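PDB 7LR8: glycosyl hydrolase from Streptomyces cattleya, which probably hydrolyses the Manβ1-4GlcNAc linkage of N-glycan core fragments, as a family GH5 subfamily 18 glycosidase acting in N-glycan degradation. Local coordinates for residues Thr240-Glu251 with Val382-Ala391. The protein carries 1 engineered substitution. Residues are numbered along the deposited sequence; the frame is centred on the assembly and turned at random.
Sequences TATAQHAAYLVE and VFEAFMRLTA
An aromatic cluster of Tyr248, Phe383 and Phe386 fills the crossing of segments 240-251 and 382-391, two helical stretches whose axes approach to 10.0 Å at 101°. Tyr248 is a knob in a hole formed by Val382, Phe383, Phe386 and Met387. Its CG is anti to the backbone N (chi1 171°), which turns the CD1 side of the ring to Phe386 and the CE2 side to Phe383. Tyr248 CD1 lies over one face of the Phe386 ring, offset toward the rim and 3.4 Å from Phe386 CD1; Tyr248 CE2 comes within 3.5 Å of Phe383 CD2, the Tyr248 and Phe383 planes meeting obliquely at 74°. The OH of Tyr248, a buried residue, passes Val382 CG1 and is hydrogen-bonded to the Cys376 carbonyl oxygen. Helix 240-253 follows strand 221-225 of the parallel eight-stranded sheet, consistent with the (β/α)8 barrel of GH5 enzymes, whereas helix 381-391 packs against strand 358-362 of the separate three-stranded C-terminal sheet; the contact therefore joins barrel to C-terminal region. Met387, bent at chi2, brings CE to 3.7 Å from Tyr248 CB, while its CG meets Ala241 CB at 3.9 Å. His245 CD2 reaches the edge of the Phe383 ring in its plane, and His245 ND1 is hydrogen-bonded to Ser225 OG. At the partly exposed side, Thr390 CG2 abuts the Gln244 amide, 3.4 Å from Gln244 CD. A water donates to Thr390 OG1 (2.8 Å) and weakly to Gln244 OE1; Thr390 OG1 in turn donates to the Phe386 carbonyl oxygen, from above its plane.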
ATOM      1  N   THR B 240     -28.136  -9.764  27.983  1.00 33.91           N
ATOM      2  CA  THR B 240     -28.193  -8.350  28.334  1.00 31.53           C
ATOM      3  C   THR B 240     -26.884  -7.649  27.988  1.00 30.95           C
ATOM      4  O   THR B 240     -26.894  -6.525  27.465  1.00 27.75           O
ATOM      5  CB  THR B 240     -28.514  -8.202  29.823  1.00 38.33           C
ATOM      6  OG1 THR B 240     -29.748  -8.872  30.121  1.00 39.23           O
ATOM      7  CG2 THR B 240     -28.637  -6.737  30.209  1.00 41.24           C
ATOM      8  N   ALA B 241     -25.744  -8.306  28.244  1.00 32.23           N
ATOM      9  CA  ALA B 241     -24.449  -7.681  27.974  1.00 28.29           C
ATOM     10  C   ALA B 241     -24.272  -7.376  26.495  1.00 24.71           C
ATOM     11  O   ALA B 241     -23.705  -6.339  26.129  1.00 26.75           O
ATOM     12  CB  ALA B 241     -23.303  -8.579  28.458  1.00 30.97           C
ATOM     13  N   THR B 242     -24.740  -8.269  25.623  1.00 22.67           N
ATOM     14  CA  THR B 242     -24.581  -8.017  24.197  1.00 21.30           C
ATOM     15  C   THR B 242     -25.456  -6.849  23.750  1.00 20.95           C
ATOM     16  O   THR B 242     -25.014  -6.009  22.958  1.00 21.64           O
ATOM     17  CB  THR B 242     -24.892  -9.289  23.412  1.00 26.34           C
ATOM     18  OG1 THR B 242     -23.862 -10.255  23.670  1.00 25.52           O
ATOM     19  CG2 THR B 242     -24.941  -9.016  21.921  1.00 23.42           C
ATOM     20  N   ALA B 243     -26.675  -6.748  24.289  1.00 21.71           N
ATOM     21  CA  ALA B 243     -27.586  -5.670  23.897  1.00 22.65           C
ATOM     22  C   ALA B 243     -27.171  -4.326  24.480  1.00 25.01           C
ATOM     23  O   ALA B 243     -27.498  -3.277  23.913  1.00 23.58           O
ATOM     24  CB  ALA B 243     -29.013  -5.994  24.335  1.00 26.59           C
ATOM     25  N   GLN B 244     -26.498  -4.331  25.623  1.00 20.32           N
ATOM     26  CA  GLN B 244     -26.167  -3.106  26.328  1.00 19.56           C
ATOM     27  C   GLN B 244     -24.721  -2.682  26.109  1.00 22.40           C
ATOM     28  O   GLN B 244     -24.270  -1.708  26.720  1.00 21.87           O
ATOM     29  CB  GLN B 244     -26.447  -3.288  27.825  1.00 24.82           C
ATOM     30  CG  GLN B 244     -27.939  -3.448  28.188  1.00 22.33           C
ATOM     31  CD  GLN B 244     -28.650  -2.111  28.275  1.00 23.35           C
ATOM     32  OE1 GLN B 244     -28.012  -1.063  28.397  1.00 29.84           O
ATOM     33  NE2 GLN B 244     -29.972  -2.142  28.232  1.00 33.93           N
ATOM     34  N   HIS B 245     -23.979  -3.390  25.257  1.00 17.91           N
ATOM     35  CA  HIS B 245     -22.554  -3.111  25.157  1.00 17.38           C
ATOM     36  C   HIS B 245     -22.296  -1.680  24.696  1.00 20.23           C
ATOM     37  O   HIS B 245     -21.389  -1.011  25.205  1.00 18.75           O
ATOM     38  CB  HIS B 245     -21.880  -4.120  24.223  1.00 17.86           C
ATOM     39  CG  HIS B 245     -20.397  -3.932  24.126  1.00 19.46           C
ATOM     40  ND1 HIS B 245     -19.810  -3.047  23.240  1.00 18.73           N
ATOM     41  CD2 HIS B 245     -19.386  -4.470  24.849  1.00 20.25           C
ATOM     42  CE1 HIS B 245     -18.500  -3.073  23.405  1.00 19.81           C
ATOM     43  NE2 HIS B 245     -18.217  -3.916  24.382  1.00 18.34           N
ATOM     44  N   ALA B 246     -23.085  -1.184  23.747  1.00 21.46           N
ATOM     45  CA  ALA B 246     -22.836   0.167  23.251  1.00 19.09           C
ATOM     46  C   ALA B 246     -23.177   1.222  24.303  1.00 20.81           C
ATOM     47  O   ALA B 246     -22.442   2.206  24.459  1.00 21.30           O
ATOM     48  CB  ALA B 246     -23.617   0.405  21.959  1.00 18.21           C
ATOM     49  N   ALA B 247     -24.288   1.042  25.032  1.00 22.00           N
ATOM     50  CA  ALA B 247     -24.607   1.943  26.138  1.00 21.66           C
ATOM     51  C   ALA B 247     -23.532   1.886  27.217  1.00 23.13           C
ATOM     52  O   ALA B 247     -23.213   2.898  27.848  1.00 21.22           O
ATOM     53  CB  ALA B 247     -25.979   1.590  26.729  1.00 19.07           C
ATOM     54  N   TYR B 248     -22.965   0.702  27.450  1.00 17.15           N
ATOM     55  CA  TYR B 248     -21.859   0.590  28.398  1.00 20.72           C
ATOM     56  C   TYR B 248     -20.675   1.459  27.990  1.00 21.43           C
ATOM     57  O   TYR B 248     -20.094   2.165  28.822  1.00 22.48           O
ATOM     58  CB  TYR B 248     -21.412  -0.857  28.492  1.00 23.59           C
ATOM     59  CG  TYR B 248     -20.132  -1.065  29.270  1.00 20.06           C
ATOM     60  CD1 TYR B 248     -20.020  -0.638  30.585  1.00 21.62           C
ATOM     61  CD2 TYR B 248     -19.064  -1.742  28.708  1.00 21.06           C
ATOM     62  CE1 TYR B 248     -18.858  -0.851  31.313  1.00 19.70           C
ATOM     63  CE2 TYR B 248     -17.904  -1.970  29.429  1.00 20.44           C
ATOM     64  CZ  TYR B 248     -17.807  -1.524  30.726  1.00 23.90           C
ATOM     65  OH  TYR B 248     -16.652  -1.755  31.443  1.00 24.30           O
ATOM     66  N   LEU B 249     -20.253   1.367  26.730  1.00 20.35           N
ATOM     67  CA  LEU B 249     -19.101   2.163  26.312  1.00 19.79           C
ATOM     68  C   LEU B 249     -19.398   3.649  26.457  1.00 20.41           C
ATOM     69  O   LEU B 249     -18.518   4.433  26.840  1.00 21.52           O
ATOM     70  CB  LEU B 249     -18.706   1.827  24.873  1.00 22.41           C
ATOM     71  CG  LEU B 249     -17.918   0.545  24.621  1.00 25.22           C
ATOM     72  CD1 LEU B 249     -17.535   0.489  23.149  1.00 26.51           C
ATOM     73  CD2 LEU B 249     -16.681   0.466  25.515  1.00 26.59           C
ATOM     74  N   VAL B 250     -20.639   4.049  26.167  1.00 21.06           N
ATOM     75  CA  VAL B 250     -21.033   5.449  26.309  1.00 20.98           C
ATOM     76  C   VAL B 250     -20.853   5.904  27.751  1.00 22.88           C
ATOM     77  O   VAL B 250     -20.221   6.930  28.022  1.00 24.75           O
ATOM     78  CB  VAL B 250     -22.486   5.646  25.830  1.00 19.51           C
ATOM     79  CG1 VAL B 250     -23.058   6.996  26.303  1.00 22.32           C
ATOM     80  CG2 VAL B 250     -22.574   5.517  24.312  1.00 22.26           C
ATOM     81  N   GLU B 251     -21.405   5.141  28.700  1.00 20.05           N
ATOM     82  CA  GLU B 251     -21.344   5.563  30.095  1.00 18.81           C
ATOM     83  C   GLU B 251     -19.947   5.375  30.676  1.00 23.84           C
ATOM     84  O   GLU B 251     -19.544   6.131  31.566  1.00 22.83           O
ATOM     85  CB  GLU B 251     -22.386   4.808  30.925  1.00 20.55           C
ATOM     86  CG  GLU B 251     -23.812   5.173  30.553  1.00 24.38           C
ATOM     87  CD  GLU B 251     -24.065   6.659  30.664  1.00 25.91           C
ATOM     88  OE1 GLU B 251     -23.714   7.237  31.718  1.00 24.90           O
ATOM     89  OE2 GLU B 251     -24.616   7.247  29.703  1.00 26.46           O
ATOM     90  N   VAL B 382     -15.513  -4.584  36.442  1.00 23.96           N
ATOM     91  CA  VAL B 382     -16.305  -3.385  36.165  1.00 22.52           C
ATOM     92  C   VAL B 382     -17.378  -3.693  35.123  1.00 26.91           C
ATOM     93  O   VAL B 382     -18.553  -3.335  35.289  1.00 22.61           O
ATOM     94  CB  VAL B 382     -15.381  -2.234  35.719  1.00 21.60           C
ATOM     95  CG1 VAL B 382     -16.166  -1.135  35.032  1.00 20.39           C
ATOM     96  CG2 VAL B 382     -14.625  -1.676  36.915  1.00 22.84           C
ATOM     97  N   PHE B 383     -16.986  -4.387  34.050  1.00 23.04           N
ATOM     98  CA  PHE B 383     -17.914  -4.789  32.995  1.00 24.29           C
ATOM     99  C   PHE B 383     -19.109  -5.550  33.562  1.00 22.65           C
ATOM    100  O   PHE B 383     -20.265  -5.214  33.278  1.00 26.26           O
ATOM    101  CB  PHE B 383     -17.167  -5.656  31.972  1.00 24.57           C
ATOM    102  CG  PHE B 383     -17.988  -6.042  30.762  1.00 24.48           C
ATOM    103  CD1 PHE B 383     -18.960  -7.036  30.839  1.00 26.37           C
ATOM    104  CD2 PHE B 383     -17.763  -5.425  29.539  1.00 23.19           C
ATOM    105  CE1 PHE B 383     -19.708  -7.391  29.729  1.00 28.88           C
ATOM    106  CE2 PHE B 383     -18.506  -5.785  28.412  1.00 25.19           C
ATOM    107  CZ  PHE B 383     -19.480  -6.760  28.509  1.00 25.34           C
ATOM    108  N   GLU B 384     -18.844  -6.590  34.356  1.00 24.48           N
ATOM    109  CA  GLU B 384     -19.929  -7.436  34.852  1.00 26.35           C
ATOM    110  C   GLU B 384     -20.774  -6.710  35.891  1.00 31.96           C
ATOM    111  O   GLU B 384     -21.997  -6.886  35.929  1.00 30.71           O
ATOM    112  CB  GLU B 384     -19.366  -8.741  35.420  1.00 31.32           C
ATOM    113  CG  GLU B 384     -18.454  -9.458  34.434  1.00 39.41           C
ATOM    114  CD  GLU B 384     -18.418 -10.966  34.613  1.00 43.70           C
ATOM    115  OE1 GLU B 384     -18.590 -11.444  35.755  1.00 45.64           O
ATOM    116  OE2 GLU B 384     -18.206 -11.670  33.602  1.00 40.65           O
ATOM    117  N   ALA B 385     -20.153  -5.882  36.736  1.00 27.97           N
ATOM    118  CA  ALA B 385     -20.950  -5.106  37.685  1.00 29.22           C
ATOM    119  C   ALA B 385     -21.847  -4.109  36.963  1.00 26.01           C
ATOM    120  O   ALA B 385     -22.983  -3.875  37.388  1.00 28.79           O
ATOM    121  CB  ALA B 385     -20.048  -4.388  38.688  1.00 27.08           C
ATOM    122  N   PHE B 386     -21.362  -3.507  35.876  1.00 23.35           N
ATOM    123  CA  PHE B 386     -22.194  -2.570  35.123  1.00 21.43           C
ATOM    124  C   PHE B 386     -23.390  -3.280  34.514  1.00 24.39           C
ATOM    125  O   PHE B 386     -24.514  -2.760  34.537  1.00 23.04           O
ATOM    126  CB  PHE B 386     -21.378  -1.878  34.023  1.00 20.00           C
ATOM    127  CG  PHE B 386     -22.150  -0.815  33.269  1.00 20.21           C
ATOM    128  CD1 PHE B 386     -22.971  -1.156  32.198  1.00 20.10           C
ATOM    129  CD2 PHE B 386     -22.031   0.527  33.618  1.00 19.30           C
ATOM    130  CE1 PHE B 386     -23.687  -0.177  31.505  1.00 21.17           C
ATOM    131  CE2 PHE B 386     -22.738   1.519  32.934  1.00 18.92           C
ATOM    132  CZ  PHE B 386     -23.568   1.164  31.874  1.00 22.42           C
ATOM    133  N   MET B 387     -23.167  -4.471  33.962  1.00 25.14           N
ATOM    134  CA  MET B 387     -24.260  -5.207  33.346  1.00 23.97           C
ATOM    135  C   MET B 387     -25.267  -5.688  34.378  1.00 25.99           C
ATOM    136  O   MET B 387     -26.461  -5.768  34.074  1.00 27.16           O
ATOM    137  CB  MET B 387     -23.714  -6.383  32.540  1.00 25.02           C
ATOM    138  CG  MET B 387     -22.895  -5.947  31.321  1.00 23.66           C
ATOM    139  SD  MET B 387     -23.805  -4.768  30.288  1.00 23.68           S
ATOM    140  CE  MET B 387     -22.540  -4.373  29.057  1.00 21.65           C
ATOM    141  N   ARG B 388     -24.815  -6.020  35.591  1.00 26.89           N
ATOM    142  CA  ARG B 388     -25.765  -6.448  36.614  1.00 29.13           C
ATOM    143  C   ARG B 388     -26.610  -5.271  37.092  1.00 28.48           C
ATOM    144  O   ARG B 388     -27.830  -5.399  37.239  1.00 29.81           O
ATOM    145  CB  ARG B 388     -25.028  -7.105  37.783  1.00 39.37           C
ATOM    146  N   LEU B 389     -25.981  -4.115  37.320  1.00 26.81           N
ATOM    147  CA  LEU B 389     -26.752  -2.920  37.652  1.00 27.87           C
ATOM    148  C   LEU B 389     -27.736  -2.588  36.540  1.00 25.71           C
ATOM    149  O   LEU B 389     -28.871  -2.171  36.804  1.00 26.54           O
ATOM    150  CB  LEU B 389     -25.813  -1.736  37.895  1.00 25.21           C
ATOM    151  CG  LEU B 389     -25.034  -1.710  39.205  1.00 26.50           C
ATOM    152  CD1 LEU B 389     -23.937  -0.656  39.117  1.00 25.45           C
ATOM    153  CD2 LEU B 389     -25.966  -1.436  40.373  1.00 28.62           C
ATOM    154  N   THR B 390     -27.302  -2.751  35.286  1.00 24.44           N
ATOM    155  CA  THR B 390     -28.169  -2.472  34.149  1.00 24.13           C
ATOM    156  C   THR B 390     -29.364  -3.420  34.129  1.00 26.13           C
ATOM    157  O   THR B 390     -30.509  -2.992  33.937  1.00 26.71           O
ATOM    158  CB  THR B 390     -27.383  -2.584  32.848  1.00 23.00           C
ATOM    159  OG1 THR B 390     -26.436  -1.510  32.769  1.00 22.52           O
ATOM    160  CG2 THR B 390     -28.336  -2.510  31.657  1.00 26.56           C
ATOM    161  N   ALA B 391     -29.110  -4.718  34.312  1.00 27.58           N
ATOM    162  CA  ALA B 391     -30.206  -5.683  34.353  1.00 30.15           C
ATOM    163  C   ALA B 391     -31.178  -5.367  35.481  1.00 31.52           C
ATOM    164  O   ALA B 391     -32.399  -5.532  35.330  1.00 33.14           O
ATOM    165  CB  ALA B 391     -29.653  -7.100  34.506  1.00 32.06           C
TER
HETATM  166  O   HOH W   1     -27.082   0.604  31.113  1.00 21.83           O